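Local coordinates for protein phosphoribosylaminoimidazole carboxylase, ATPase subunit (Thermus thermophilus, PDB 3AW8) that probably catalyses the ATP-dependent carboxylation of 5-aminoimidazole ribonucleotide with bicarbonate, a step of de novo purine biosynthesis, at residues Asn265-Gly273 against Lys335-Arg343. Sequence-based numbering, arbitrary orientation.
Sequences NSGHWTIEG and KVGHITLRR
Lys-335 and Asn-265 meet at one end of an interface where an irregular turn segment of the ATP-grasp domain, residues 265-273, runs alongside strand 335-343 of the C-terminal domain, which belongs to an antiparallel sheet. The strand sends Lys-335, His-338, Thr-340 and Arg-342 toward the turns.

Direct polar contact first: Lys-335 NZ donates to Asn-265 OD1 over 2.8 Å, in the carbonyl plane and on a lone pair, with a C=O...N angle of 137°. The lysine chain runs extended beyond CG to get there, and Asn-304 ND2 shares the same oxygen. An alanine in place of Lys-335 would probably leave Asn-265 OD1 without its charged donor and open a gap beside the amide. The Lys-335 side chain lies about 9 Å from the bound AMP.

The packing centres on His-338, whose CG sits between backbone N and carbonyl carbon (chi1 77°), which brings one face of the ring up to His-268 CB. That carbon makes a CH-pi contact, 3.7 Å from the centroid of the His-338 ring, while the two imidazole planes are inclined at 36°. Ile-271 CD1 comes up at the edge, and His-324 of the adjacent strand stacks on His-338. Farther along, Glu-272 CG meets Thr-340 CG2, and Arg-342 CD lies against Gly-273 CA; the guanidinium goes on to a salt bridge with Glu-275 of the second subunit.

His-338 ND1 is hydrogen-bonded to Tyr-326 OH. Water 1 bridges the segments: it donates to His-268 O, accepts from Thr-340 OG1 at 2.7 Å, and lies in the plane of the His-338 ring, 2.6 Å from NE2.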
loop_
_atom_site.group_PDB
_atom_site.type_symbol
_atom_site.label_atom_id
_atom_site.label_comp_id
_atom_site.label_asym_id
_atom_site.label_seq_id
_atom_site.Cartn_x
_atom_site.Cartn_y
_atom_site.Cartn_z
ATOM N N ASN A 265 -11.936 11.646 3.117
ATOM C CA ASN A 265 -11.725 11.656 1.676
ATOM C C ASN A 265 -10.634 12.640 1.263
ATOM O O ASN A 265 -9.847 12.367 0.354
ATOM C CB ASN A 265 -13.039 12.017 0.986
ATOM C CG ASN A 265 -13.040 11.699 -0.503
ATOM O OD1 ASN A 265 -14.097 11.723 -1.135
ATOM N ND2 ASN A 265 -11.865 11.403 -1.071
ATOM N N SER A 266 -10.584 13.783 1.937
ATOM C CA SER A 266 -9.589 14.800 1.626
ATOM C C SER A 266 -8.184 14.370 2.043
ATOM O O SER A 266 -7.252 15.160 1.978
ATOM C CB SER A 266 -9.941 16.109 2.331
ATOM O OG SER A 266 -9.694 16.007 3.720
ATOM N N GLY A 267 -8.030 13.122 2.469
ATOM C CA GLY A 267 -6.721 12.653 2.888
ATOM C C GLY A 267 -6.209 11.416 2.167
ATOM O O GLY A 267 -5.148 10.889 2.512
ATOM N N HIS A 268 -6.943 10.947 1.162
ATOM C CA HIS A 268 -6.518 9.759 0.447
ATOM C C HIS A 268 -5.168 9.937 -0.204
ATOM O O HIS A 268 -4.502 8.956 -0.518
ATOM C CB HIS A 268 -7.547 9.360 -0.601
ATOM C CG HIS A 268 -8.872 8.994 -0.020
ATOM N ND1 HIS A 268 -9.027 8.644 1.305
ATOM C CD2 HIS A 268 -10.101 8.910 -0.580
ATOM C CE1 HIS A 268 -10.297 8.363 1.536
ATOM N NE2 HIS A 268 -10.969 8.518 0.409
ATOM N N TRP A 269 -4.754 11.185 -0.405
ATOM C CA TRP A 269 -3.455 11.449 -1.030
ATOM C C TRP A 269 -2.290 11.004 -0.134
ATOM O O TRP A 269 -1.160 10.865 -0.606
ATOM C CB TRP A 269 -3.294 12.938 -1.337
ATOM C CG TRP A 269 -3.320 13.790 -0.106
ATOM C CD1 TRP A 269 -4.427 14.288 0.522
ATOM C CD2 TRP A 269 -2.197 14.180 0.691
ATOM N NE1 TRP A 269 -4.062 14.960 1.663
ATOM C CE2 TRP A 269 -2.699 14.910 1.791
ATOM C CE3 TRP A 269 -0.817 13.979 0.588
ATOM C CZ2 TRP A 269 -1.865 15.446 2.782
ATOM C CZ3 TRP A 269 0.017 14.511 1.580
ATOM C CH2 TRP A 269 -0.515 15.236 2.660
ATOM N N THR A 270 -2.563 10.779 1.152
ATOM C CA THR A 270 -1.506 10.383 2.071
ATOM C C THR A 270 -1.012 8.955 1.872
ATOM O O THR A 270 0.017 8.567 2.442
ATOM C CB THR A 270 -1.921 10.565 3.558
ATOM O OG1 THR A 270 -2.961 9.643 3.892
ATOM C CG2 THR A 270 -2.398 11.993 3.814
ATOM N N ILE A 271 -1.726 8.172 1.064
ATOM C CA ILE A 271 -1.296 6.799 0.816
ATOM C C ILE A 271 0.078 6.787 0.143
ATOM O O ILE A 271 0.927 5.980 0.486
ATOM C CB ILE A 271 -2.317 6.030 -0.046
ATOM C CG1 ILE A 271 -3.668 5.983 0.670
ATOM C CG2 ILE A 271 -1.836 4.601 -0.269
ATOM C CD1 ILE A 271 -4.735 5.241 -0.097
ATOM N N GLU A 272 0.300 7.680 -0.814
ATOM C CA GLU A 272 1.603 7.761 -1.468
ATOM C C GLU A 272 2.249 9.142 -1.310
ATOM O O GLU A 272 3.464 9.267 -1.422
ATOM C CB GLU A 272 1.504 7.398 -2.949
ATOM C CG GLU A 272 0.211 7.798 -3.580
ATOM C CD GLU A 272 -0.791 6.668 -3.576
ATOM O OE1 GLU A 272 -1.967 6.918 -3.239
ATOM O OE2 GLU A 272 -0.398 5.532 -3.917
ATOM N N GLY A 273 1.445 10.164 -1.017
ATOM C CA GLY A 273 1.975 11.512 -0.852
ATOM C C GLY A 273 2.446 11.952 0.537
ATOM O O GLY A 273 2.853 13.102 0.716
ATOM N N LYS A 335 -19.113 7.389 -5.214
ATOM C CA LYS A 335 -17.655 7.419 -5.160
ATOM C C LYS A 335 -17.195 6.006 -5.490
ATOM O O LYS A 335 -17.455 5.067 -4.730
ATOM C CB LYS A 335 -17.168 7.825 -3.767
ATOM C CG LYS A 335 -17.591 9.224 -3.391
ATOM C CD LYS A 335 -16.902 9.713 -2.145
ATOM C CE LYS A 335 -17.311 11.142 -1.860
ATOM N NZ LYS A 335 -16.813 11.613 -0.540
ATOM N N VAL A 336 -16.525 5.855 -6.630
ATOM C CA VAL A 336 -16.069 4.544 -7.067
ATOM C C VAL A 336 -14.566 4.387 -7.103
ATOM O O VAL A 336 -14.061 3.323 -7.442
ATOM C CB VAL A 336 -16.654 4.189 -8.449
ATOM C CG1 VAL A 336 -18.126 3.880 -8.314
ATOM C CG2 VAL A 336 -16.464 5.340 -9.409
ATOM N N GLY A 337 -13.850 5.444 -6.744
ATOM C CA GLY A 337 -12.405 5.363 -6.718
ATOM C C GLY A 337 -11.800 6.743 -6.618
ATOM O O GLY A 337 -12.498 7.721 -6.370
ATOM N N HIS A 338 -10.488 6.820 -6.773
ATOM C CA HIS A 338 -9.810 8.096 -6.772
ATOM C C HIS A 338 -8.429 7.915 -7.416
ATOM O O HIS A 338 -7.975 6.789 -7.634
ATOM C CB HIS A 338 -9.701 8.670 -5.348
ATOM C CG HIS A 338 -8.633 8.043 -4.508
ATOM N ND1 HIS A 338 -8.868 6.960 -3.685
ATOM C CD2 HIS A 338 -7.326 8.358 -4.352
ATOM C CE1 HIS A 338 -7.752 6.641 -3.055
ATOM N NE2 HIS A 338 -6.802 7.473 -3.442
ATOM N N ILE A 339 -7.782 9.028 -7.737
ATOM C CA ILE A 339 -6.466 9.006 -8.353
ATOM C C ILE A 339 -5.565 9.996 -7.646
ATOM O O ILE A 339 -5.891 11.171 -7.551
ATOM C CB ILE A 339 -6.523 9.436 -9.836
ATOM C CG1 ILE A 339 -7.428 8.497 -10.631
ATOM C CG2 ILE A 339 -5.114 9.459 -10.419
ATOM C CD1 ILE A 339 -7.683 8.980 -12.035
ATOM N N THR A 340 -4.431 9.530 -7.143
ATOM C CA THR A 340 -3.510 10.443 -6.500
ATOM C C THR A 340 -2.292 10.645 -7.376
ATOM O O THR A 340 -1.604 9.694 -7.737
ATOM C CB THR A 340 -3.063 9.953 -5.128
ATOM O OG1 THR A 340 -4.160 10.064 -4.211
ATOM C CG2 THR A 340 -1.889 10.800 -4.623
ATOM N N LEU A 341 -2.058 11.905 -7.728
ATOM C CA LEU A 341 -0.931 12.304 -8.555
ATOM C C LEU A 341 0.099 12.904 -7.625
ATOM O O LEU A 341 -0.152 13.919 -6.976
ATOM C CB LEU A 341 -1.384 13.343 -9.580
ATOM C CG LEU A 341 -0.361 13.920 -10.563
ATOM C CD1 LEU A 341 0.267 12.815 -11.400
ATOM C CD2 LEU A 341 -1.064 14.928 -11.458
ATOM N N ARG A 342 1.256 12.266 -7.541
ATOM C CA ARG A 342 2.314 12.756 -6.675
ATOM C C ARG A 342 3.563 13.090 -7.483
ATOM O O ARG A 342 4.267 12.197 -7.953
ATOM C CB ARG A 342 2.654 11.704 -5.620
ATOM C CG ARG A 342 3.468 12.230 -4.461
ATOM C CD ARG A 342 4.231 11.106 -3.807
ATOM N NE ARG A 342 5.239 10.578 -4.716
ATOM C CZ ARG A 342 6.297 11.267 -5.137
ATOM N NH1 ARG A 342 6.486 12.514 -4.726
ATOM N NH2 ARG A 342 7.168 10.716 -5.973
ATOM N N ARG A 343 3.819 14.380 -7.656
ATOM C CA ARG A 343 4.994 14.841 -8.386
ATOM C C ARG A 343 5.877 15.578 -7.382
ATOM O O ARG A 343 5.483 15.764 -6.229
ATOM C CB ARG A 343 4.591 15.782 -9.526
ATOM C CG ARG A 343 3.622 15.187 -10.547
ATOM C CD ARG A 343 4.039 13.791 -10.975
ATOM N NE ARG A 343 5.466 13.724 -11.266
ATOM C CZ ARG A 343 6.165 12.595 -11.374
ATOM N NH1 ARG A 343 5.576 11.417 -11.217
ATOM N NH2 ARG A 343 7.465 12.647 -11.628
HETATM O O HOH W 1 -4.242 7.704 -2.894
#